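Local coordinates for protein serine protease inhibitor (Thermoanaerobacter tengcongensis, PDB 2PEF) that probably inhibits serine-type endopeptidases as a member of the serpin family and is captured here in its latent state, at residues L42-N47 with Y116-F121; P35-L40 with L160-A165; N202-E207 with T257-S262. All blocks are in the same frame, centred on the assembly; numbering follows the deposited sequence.

Contact 1. Residues L42-N47 with Y116-F121; sequences LAMTAN and YKADIF
Met44 and Tyr116 meet through matching first torsions. In both, CG stands anti to the residue's own carbonyl carbon, at chi1 -79° in Met44 and -64° in Tyr116. This carries the methionine chain over one face of the phenol ring, and the two side chains run alongside with opposed headings. Met44 CG does the touching. It sits 3.6 Å from Tyr116 CG and is displaced from the middle of the ring toward its rim. The approach is steep enough to count as a CH-pi contact. Met44 SD lies farther out and approaches obliquely, 5.0 Å from the centroid of the Tyr116 ring. This is a Met-aromatic contact, but not one over the face. The sulfur also reaches Ala118 CB at 4.2 Å.

At the far end of the ring, Ala43 CB lies 3.3 Å from Tyr116 OH. That hydroxyl is hydrogen-bonded to Asn71. The Asn47 and Tyr116 side chains point toward each other, with Asn47 ND2 4.0 Å from Tyr116 CE1 and the amide plane well turned from the ring plane. Asn47 ND2 donates to Ala43 O at 3.0 Å, from above the carbonyl plane and through a rather bent bond. Asn47 OD1 bonds to Asn71 ND2. Asn71 therefore holds both the phenol and the amide, and their polar ends are satisfied although both residues are buried.

Lys117, with positive phi, is the first residue to leave the helical path after helix 106-116. The chain then runs into strand 119-123, which pairs in parallel with strand 87-98. The C-terminal part of helix 35-46 lies against this junction. Ile112 of helix 106-116 and Ile95 of strand 87-98 touch Met44, while Leu74 of helix 67-80 packs on both Ala43 and Tyr116.

Contact 2. Residues P35-L40 with L160-A165; sequences PLSAML and LINAVA
Two groups grip Ser37 OG in the shutter region of the serpin fold, where helix 35-46 lies beneath the central beta-sheet. It donates to Asn162 OD1 at 2.7 Å, and it is also hydrogen-bonded to Thr329 OG1. Thr329 lies on strand 322-331, the part of the reactive-centre loop that is inserted into the sheet in the latent state. The serine thus joins the helix to strand 158-169 and to the inserted strand 322-331.

The Asn162 amide turns OD1 to Ser37 and ND2 to Leu40. Its CG is anti to the backbone N (chi1 166°), which sends the group out from strand 160-165. The donor hydroxyl is tilted 18° from the carbonyl plane of the Asn162 amide. On the other branch, Asn162 ND2 bonds to Asn93 OD1 of the adjacent strand 87-98. Both ends of this buried amide are therefore held, which fixes its rotation. The Leu40 side chain passes at a slant to that of Asn162, with Leu40 CD1 3.5 Å from Asn162 ND2.

The segment axes approach to 7.7 Å at 156°. Two residues along the strand, Val164 CG2 rests 3.8 Å from Ser37 CB and 4.4 Å from Leu36 CD2.

Contact 3. Residues N202-E207 with T257-S262; sequences NLYIEE and TLVRAS
Tyr204 CB lies against two methyl groups of the other strand. Thr257 CG2 is 3.5 Å from Tyr204 CB, and Val259 CG2, in one of two modelled conformers, is 3.6 Å from the same atom. Tyr204 CG is anti to the backbone N (chi1 -176°), and the side chain crosses Val259 at about a right angle. Both methyls approach the ring obliquely and meet the root of the side chain more than its phenol end.

A backbone bond lies next to this cluster. Thr257 N donates to Asn202 O at 3.2 Å. Asn202 CA also makes a CA-H...O contact of 3.2 Å to Thr257 O. The two backbones are thus close at Asn202, yet their geometry is not that of a regular ladder. At the surface, the Asn202 and Leu258 side chains lie side by side, with Asn202 OD1 3.7 Å from Leu258 CD1.

The chain turns a corner at Asn202. Before it, Glu201 pairs with Val259 through backbone bonds; after it, Tyr204 pairs with Lys255. Strand 203-207 departs at 79° to strand segment 257-262 and goes on to pair with strand 210-216, whose Val211 touches Tyr204. Strand 255-273 thus serves as antiparallel partner to the chain on both arms of the bend. Such a corner is the passage from sheet C to sheet B of the serpin fold.

From the N terminus, helix 35-46 supplies the first segment of contact 2 and then that of contact 1. Two helices, strand 87-98, short strand 102-104 and helix 106-116 follow; the helix end begins 116-121, closing contact 1. Contact 2 closes later, at 160-165, and encloses it. They touch: Thr45 OG1 lies 3.6 Å from Leu160 CD2. Contact 2 joins helix 35-46 to the central sheet, contact 1 to the end of helix 106-116 and the turn into strand 119-123. Contact 3 follows in series, opening at 202 and closing at 257-262. Its centre is about 31 Å from that of contact 2 and about 40 Å from contact 1's. It ties strands at the other end of the molecule.

Contact 1. Residues L42-N47 with Y116-F121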
loop_
_atom_site.group_PDB
_atom_site.type_symbol
_atom_site.label_atom_id
_atom_site.label_comp_id
_atom_site.label_asym_id
_atom_site.label_seq_id
_atom_site.Cartn_x
_atom_site.Cartn_y
_atom_site.Cartn_z
ATOM N N LEU A 42 4.496 4.929 -8.592
ATOM C CA LEU A 42 5.464 4.417 -9.551
ATOM C C LEU A 42 4.952 4.492 -10.986
ATOM O O LEU A 42 5.734 4.710 -11.911
ATOM C CB LEU A 42 5.868 2.985 -9.192
ATOM C CG LEU A 42 6.681 2.815 -7.901
ATOM C CD1 LEU A 42 6.679 1.358 -7.456
ATOM C CD2 LEU A 42 8.114 3.328 -8.058
ATOM N N ALA A 43 3.647 4.302 -11.172
ATOM C CA ALA A 43 3.059 4.416 -12.507
ATOM C C ALA A 43 3.136 5.856 -13.015
ATOM O O ALA A 43 3.459 6.091 -14.192
ATOM C CB ALA A 43 1.631 3.909 -12.506
ATOM N N MET A 44 2.861 6.817 -12.131
ATOM C CA MET A 44 3.043 8.237 -12.455
ATOM C C MET A 44 4.480 8.491 -12.888
ATOM O O MET A 44 4.726 9.111 -13.924
ATOM C CB MET A 44 2.713 9.136 -11.258
ATOM C CG MET A 44 1.228 9.368 -11.017
ATOM S SD MET A 44 0.917 10.791 -9.957
ATOM C CE MET A 44 1.566 10.241 -8.382
ATOM N N THR A 45 5.420 7.986 -12.091
ATOM C CA THR A 45 6.843 8.169 -12.330
ATOM C C THR A 45 7.265 7.574 -13.675
ATOM O O THR A 45 8.072 8.166 -14.389
ATOM C CB THR A 45 7.688 7.556 -11.184
ATOM O OG1 THR A 45 7.235 8.065 -9.924
ATOM C CG2 THR A 45 9.165 7.889 -11.348
ATOM N N ALA A 46 6.695 6.419 -14.022
ATOM C CA ALA A 46 7.041 5.711 -15.255
ATOM C C ALA A 46 6.695 6.498 -16.519
ATOM O O ALA A 46 7.321 6.306 -17.566
ATOM C CB ALA A 46 6.384 4.330 -15.284
ATOM N N ASN A 47 5.707 7.385 -16.414
ATOM C CA ASN A 47 5.298 8.234 -17.535
ATOM C C ASN A 47 6.317 9.308 -17.891
ATOM O O ASN A 47 6.180 9.991 -18.910
ATOM C CB ASN A 47 3.929 8.858 -17.262
ATOM C CG ASN A 47 2.795 7.927 -17.624
ATOM O OD1 ASN A 47 2.437 7.799 -18.796
ATOM N ND2 ASN A 47 2.233 7.260 -16.626
ATOM N N TYR A 116 -4.410 10.466 -13.533
ATOM C CA TYR A 116 -4.112 10.322 -12.107
ATOM C C TYR A 116 -4.673 11.451 -11.249
ATOM O O TYR A 116 -4.499 11.447 -10.028
ATOM C CB TYR A 116 -2.600 10.180 -11.894
ATOM C CG TYR A 116 -2.053 8.922 -12.523
ATOM C CD1 TYR A 116 -1.618 8.919 -13.847
ATOM C CD2 TYR A 116 -2.009 7.722 -11.809
ATOM C CE1 TYR A 116 -1.129 7.762 -14.446
ATOM C CE2 TYR A 116 -1.521 6.551 -12.402
ATOM C CZ TYR A 116 -1.086 6.581 -13.722
ATOM O OH TYR A 116 -0.605 5.435 -14.324
ATOM N N LYS A 117 -5.349 12.401 -11.893
ATOM C CA LYS A 117 -5.959 13.549 -11.212
ATOM C C LYS A 117 -4.983 14.215 -10.245
ATOM O O LYS A 117 -5.364 14.627 -9.145
ATOM C CB LYS A 117 -7.227 13.120 -10.460
ATOM C CG LYS A 117 -8.313 12.531 -11.337
ATOM C CD LYS A 117 -9.557 12.232 -10.521
ATOM C CE LYS A 117 -10.662 11.669 -11.393
ATOM N N ALA A 118 -3.723 14.327 -10.660
ATOM C CA ALA A 118 -2.682 14.809 -9.764
ATOM C C ALA A 118 -2.690 16.322 -9.592
ATOM O O ALA A 118 -2.791 17.077 -10.563
ATOM C CB ALA A 118 -1.315 14.329 -10.214
ATOM N N ASP A 119 -2.601 16.746 -8.337
ATOM C CA ASP A 119 -2.333 18.136 -7.993
ATOM C C ASP A 119 -0.912 18.462 -8.428
ATOM O O ASP A 119 0.021 17.719 -8.119
ATOM C CB ASP A 119 -2.437 18.327 -6.481
ATOM C CG ASP A 119 -3.859 18.229 -5.964
ATOM O OD1 ASP A 119 -4.800 18.611 -6.686
ATOM O OD2 ASP A 119 -4.026 17.784 -4.809
ATOM N N ILE A 120 -0.754 19.570 -9.149
ATOM C CA ILE A 120 0.556 19.967 -9.657
ATOM C C ILE A 120 1.044 21.215 -8.923
ATOM O O ILE A 120 0.467 22.291 -9.054
ATOM C CB ILE A 120 0.531 20.176 -11.192
ATOM C CG1 ILE A 120 0.161 18.863 -11.898
ATOM C CG2 ILE A 120 1.879 20.690 -11.693
ATOM C CD1 ILE A 120 -0.430 19.038 -13.286
ATOM N N PHE A 121 2.110 21.051 -8.143
ATOM C CA PHE A 121 2.646 22.146 -7.335
ATOM C C PHE A 121 3.968 22.673 -7.874
ATOM O O PHE A 121 4.983 21.978 -7.835
ATOM C CB PHE A 121 2.857 21.693 -5.885
ATOM C CG PHE A 121 1.593 21.354 -5.153
ATOM C CD1 PHE A 121 1.099 20.051 -5.159
ATOM C CD2 PHE A 121 0.908 22.326 -4.432
ATOM C CE1 PHE A 121 -0.069 19.724 -4.466
ATOM C CE2 PHE A 121 -0.263 22.010 -3.739
ATOM C CZ PHE A 121 -0.749 20.705 -3.757
#

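Contact 2. Residues P35-L40 with L160-A165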
loop_
_atom_site.group_PDB
_atom_site.type_symbol
_atom_site.label_atom_id
_atom_site.label_comp_id
_atom_site.label_asym_id
_atom_site.label_seq_id
_atom_site.Cartn_x
_atom_site.Cartn_y
_atom_site.Cartn_z
ATOM N N PRO A 35 -0.073 -1.905 -1.737
ATOM C CA PRO A 35 0.386 -2.099 -3.108
ATOM C C PRO A 35 -0.233 -1.074 -4.055
ATOM O O PRO A 35 0.444 -0.605 -4.967
ATOM C CB PRO A 35 -0.088 -3.515 -3.437
ATOM C CG PRO A 35 -0.231 -4.184 -2.116
ATOM C CD PRO A 35 -0.724 -3.116 -1.201
ATOM N N LEU A 36 -1.496 -0.719 -3.821
ATOM C CA LEU A 36 -2.185 0.289 -4.628
ATOM C C LEU A 36 -1.436 1.620 -4.611
ATOM O O LEU A 36 -1.170 2.194 -5.659
ATOM C CB LEU A 36 -3.627 0.496 -4.150
ATOM C CG LEU A 36 -4.466 1.541 -4.897
ATOM C CD1 LEU A 36 -4.601 1.217 -6.390
ATOM C CD2 LEU A 36 -5.833 1.675 -4.241
ATOM N N SER A 37 -1.101 2.095 -3.416
ATOM C CA SER A 37 -0.367 3.346 -3.263
ATOM C C SER A 37 0.986 3.319 -3.974
ATOM O O SER A 37 1.353 4.275 -4.662
ATOM C CB SER A 37 -0.183 3.673 -1.780
ATOM O OG SER A 37 0.599 4.842 -1.617
ATOM N N ALA A 38 1.719 2.222 -3.808
ATOM C CA ALA A 38 3.025 2.061 -4.443
ATOM C C ALA A 38 2.903 2.056 -5.960
ATOM O O ALA A 38 3.644 2.769 -6.648
ATOM C CB ALA A 38 3.706 0.800 -3.953
ATOM N N MET A 39 1.963 1.256 -6.465
ATOM C CA MET A 39 1.656 1.180 -7.892
ATOM C C MET A 39 1.393 2.561 -8.493
ATOM O O MET A 39 1.922 2.912 -9.550
ATOM C CB MET A 39 0.439 0.273 -8.114
ATOM C CG MET A 39 -0.099 0.261 -9.541
ATOM S SD MET A 39 1.051 -0.466 -10.722
ATOM C CE MET A 39 0.893 -2.205 -10.336
ATOM N N LEU A 40 0.558 3.344 -7.816
ATOM C CA LEU A 40 0.160 4.645 -8.351
ATOM C C LEU A 40 1.302 5.657 -8.431
ATOM O O LEU A 40 1.435 6.361 -9.432
ATOM C CB LEU A 40 -1.036 5.208 -7.585
ATOM C CG LEU A 40 -2.330 4.416 -7.805
ATOM C CD1 LEU A 40 -3.380 4.815 -6.782
ATOM C CD2 LEU A 40 -2.863 4.583 -9.218
ATOM N N LEU A 160 7.167 13.027 -6.508
ATOM C CA LEU A 160 5.875 12.463 -6.872
ATOM C C LEU A 160 5.353 11.739 -5.640
ATOM O O LEU A 160 6.083 10.980 -5.003
ATOM C CB LEU A 160 6.000 11.502 -8.059
ATOM C CG LEU A 160 6.634 12.059 -9.343
ATOM C CD1 LEU A 160 8.163 11.914 -9.328
ATOM C CD2 LEU A 160 6.062 11.371 -10.569
ATOM N N ILE A 161 4.096 11.991 -5.294
ATOM C CA ILE A 161 3.527 11.459 -4.059
ATOM C C ILE A 161 2.125 10.926 -4.296
ATOM O O ILE A 161 1.299 11.586 -4.929
ATOM C CB ILE A 161 3.480 12.526 -2.921
ATOM C CG1 ILE A 161 4.868 13.138 -2.683
ATOM C CG2 ILE A 161 2.944 11.905 -1.624
ATOM C CD1 ILE A 161 4.874 14.376 -1.810
ATOM N N ASN A 162 1.869 9.723 -3.790
ATOM C CA ASN A 162 0.509 9.211 -3.695
ATOM C C ASN A 162 0.083 9.040 -2.242
ATOM O O ASN A 162 0.899 8.693 -1.392
ATOM C CB ASN A 162 0.390 7.874 -4.420
ATOM C CG ASN A 162 -0.893 7.146 -4.077
ATOM O OD1 ASN A 162 -0.949 6.409 -3.096
ATOM N ND2 ASN A 162 -1.936 7.368 -4.869
ATOM N N ALA A 163 -1.199 9.277 -1.975
ATOM C CA ALA A 163 -1.811 8.957 -0.690
ATOM C C ALA A 163 -3.098 8.159 -0.872
ATOM O O ALA A 163 -3.881 8.422 -1.787
ATOM C CB ALA A 163 -2.075 10.222 0.117
ATOM N N VAL A 164 -3.289 7.169 -0.003
ATOM C CA VAL A 164 -4.513 6.371 0.046
ATOM C C VAL A 164 -5.069 6.443 1.466
ATOM O O VAL A 164 -4.317 6.279 2.433
ATOM C CB VAL A 164 -4.245 4.893 -0.351
ATOM C CG1 VAL A 164 -5.473 4.012 -0.084
ATOM C CG2 VAL A 164 -3.846 4.794 -1.801
ATOM N N ALA A 165 -6.373 6.709 1.593
ATOM C CA ALA A 165 -7.031 6.743 2.901
ATOM C C ALA A 165 -8.245 5.819 2.916
ATOM O O ALA A 165 -9.143 5.965 2.092
ATOM C CB ALA A 165 -7.442 8.168 3.256
#

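Contact 3. Residues N202-E207 with T257-S262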
loop_
_atom_site.group_PDB
_atom_site.type_symbol
_atom_site.label_atom_id
_atom_site.label_comp_id
_atom_site.label_asym_id
_atom_site.label_seq_id
_atom_site.Cartn_x
_atom_site.Cartn_y
_atom_site.Cartn_z
ATOM N N ASN A 202 -18.537 -16.068 7.912
ATOM C CA ASN A 202 -19.138 -17.034 7.002
ATOM C C ASN A 202 -18.282 -17.412 5.796
ATOM O O ASN A 202 -18.759 -18.045 4.849
ATOM C CB ASN A 202 -20.535 -16.563 6.602
ATOM C CG ASN A 202 -21.519 -16.702 7.740
ATOM O OD1 ASN A 202 -21.987 -17.802 8.031
ATOM N ND2 ASN A 202 -21.824 -15.592 8.406
ATOM N N LEU A 203 -17.005 -17.046 5.864
ATOM C CA LEU A 203 -16.021 -17.460 4.879
ATOM C C LEU A 203 -14.801 -17.960 5.623
ATOM O O LEU A 203 -14.216 -17.229 6.424
ATOM C CB LEU A 203 -15.645 -16.303 3.957
ATOM C CG LEU A 203 -16.630 -15.928 2.850
ATOM C CD1 LEU A 203 -16.062 -14.771 2.056
ATOM C CD2 LEU A 203 -16.939 -17.109 1.925
ATOM N N TYR A 204 -14.448 -19.218 5.366
ATOM C CA TYR A 204 -13.350 -19.891 6.044
ATOM C C TYR A 204 -12.208 -20.158 5.078
ATOM O O TYR A 204 -12.388 -20.829 4.057
ATOM C CB TYR A 204 -13.843 -21.215 6.619
ATOM C CG TYR A 204 -12.835 -21.989 7.446
ATOM C CD1 TYR A 204 -12.195 -21.406 8.545
ATOM C CD2 TYR A 204 -12.556 -23.323 7.156
ATOM C CE1 TYR A 204 -11.286 -22.133 9.317
ATOM C CE2 TYR A 204 -11.652 -24.055 7.920
ATOM C CZ TYR A 204 -11.022 -23.459 8.997
ATOM O OH TYR A 204 -10.132 -24.204 9.741
ATOM N N ILE A 205 -11.033 -19.626 5.403
ATOM C CA ILE A 205 -9.842 -19.866 4.605
ATOM C C ILE A 205 -9.178 -21.132 5.122
ATOM O O ILE A 205 -8.956 -21.281 6.328
ATOM C CB ILE A 205 -8.868 -18.663 4.666
ATOM C CG1 ILE A 205 -9.465 -17.467 3.920
ATOM C CG2 ILE A 205 -7.497 -19.022 4.088
ATOM C CD1 ILE A 205 -8.861 -16.145 4.310
ATOM N N GLU A 206 -8.899 -22.056 4.209
ATOM C CA GLU A 206 -8.231 -23.298 4.558
ATOM C C GLU A 206 -7.246 -23.688 3.468
ATOM O O GLU A 206 -7.635 -24.093 2.360
ATOM C CB GLU A 206 -9.255 -24.409 4.792
ATOM C CG GLU A 206 -8.714 -25.631 5.505
ATOM C CD GLU A 206 -9.711 -26.772 5.488
ATOM O OE1 GLU A 206 -9.968 -27.325 4.397
ATOM O OE2 GLU A 206 -10.247 -27.113 6.561
ATOM N N GLU A 207 -5.963 -23.550 3.785
ATOM C CA GLU A 207 -4.905 -23.898 2.846
ATOM C C GLU A 207 -3.883 -24.787 3.529
ATOM O O GLU A 207 -4.021 -25.109 4.708
ATOM C CB GLU A 207 -4.235 -22.635 2.288
ATOM C CG GLU A 207 -5.159 -21.714 1.491
ATOM C CD GLU A 207 -5.707 -22.348 0.213
ATOM O OE1 GLU A 207 -6.848 -22.019 -0.164
ATOM O OE2 GLU A 207 -5.004 -23.168 -0.421
ATOM N N THR A 257 -19.105 -21.216 5.205
ATOM C CA THR A 257 -19.308 -21.997 6.416
ATOM C C THR A 257 -19.124 -21.086 7.626
ATOM O O THR A 257 -18.348 -20.118 7.580
ATOM C CB THR A 257 -18.351 -23.229 6.490
ATOM O OG1 THR A 257 -18.506 -23.902 7.746
ATOM C CG2 THR A 257 -16.896 -22.820 6.320
ATOM N N LEU A 258 -19.839 -21.401 8.702
ATOM C CA LEU A 258 -19.793 -20.619 9.935
ATOM C C LEU A 258 -18.481 -20.853 10.671
ATOM O O LEU A 258 -18.072 -22.004 10.883
ATOM C CB LEU A 258 -20.982 -20.975 10.841
ATOM C CG LEU A 258 -21.301 -20.067 12.039
ATOM C CD1 LEU A 258 -21.786 -18.678 11.611
ATOM C CD2 LEU A 258 -22.315 -20.719 12.970
ATOM N N VAL A 259 -17.832 -19.748 11.042
ATOM C CA VAL A 259 -16.524 -19.736 11.719
ATOM C C VAL A 259 -16.597 -18.886 12.991
ATOM O O VAL A 259 -17.107 -17.766 12.941
ATOM C CB VAL A 259 -15.436 -19.091 10.804
ATOM C CG1 VAL A 259 -14.040 -19.230 11.409
ATOM C CG2 VAL A 259 -15.471 -19.678 9.401
ATOM N N ARG A 260 -16.061 -19.389 14.098
ATOM C CA ARG A 260 -15.925 -18.586 15.300
ATOM C C ARG A 260 -14.587 -17.859 15.212
ATOM O O ARG A 260 -13.525 -18.476 15.352
ATOM C CB ARG A 260 -16.002 -19.467 16.549
ATOM C CG ARG A 260 -15.969 -18.690 17.838
ATOM C CD ARG A 260 -16.434 -19.517 19.025
ATOM N NE ARG A 260 -16.742 -18.632 20.142
ATOM C CZ ARG A 260 -17.933 -18.081 20.355
ATOM N NH1 ARG A 260 -18.956 -18.338 19.542
ATOM N NH2 ARG A 260 -18.103 -17.269 21.385
ATOM N N ALA A 261 -14.652 -16.553 14.964
ATOM C CA ALA A 261 -13.457 -15.750 14.697
ATOM C C ALA A 261 -13.077 -14.867 15.875
ATOM O O ALA A 261 -13.939 -14.400 16.620
ATOM C CB ALA A 261 -13.661 -14.900 13.452
ATOM N N SER A 262 -11.776 -14.655 16.034
ATOM C CA SER A 262 -11.249 -13.772 17.061
ATOM C C SER A 262 -10.163 -12.890 16.458
ATOM O O SER A 262 -9.212 -13.388 15.851
ATOM C CB SER A 262 -10.709 -14.580 18.241
ATOM O OG SER A 262 -9.969 -13.763 19.131
#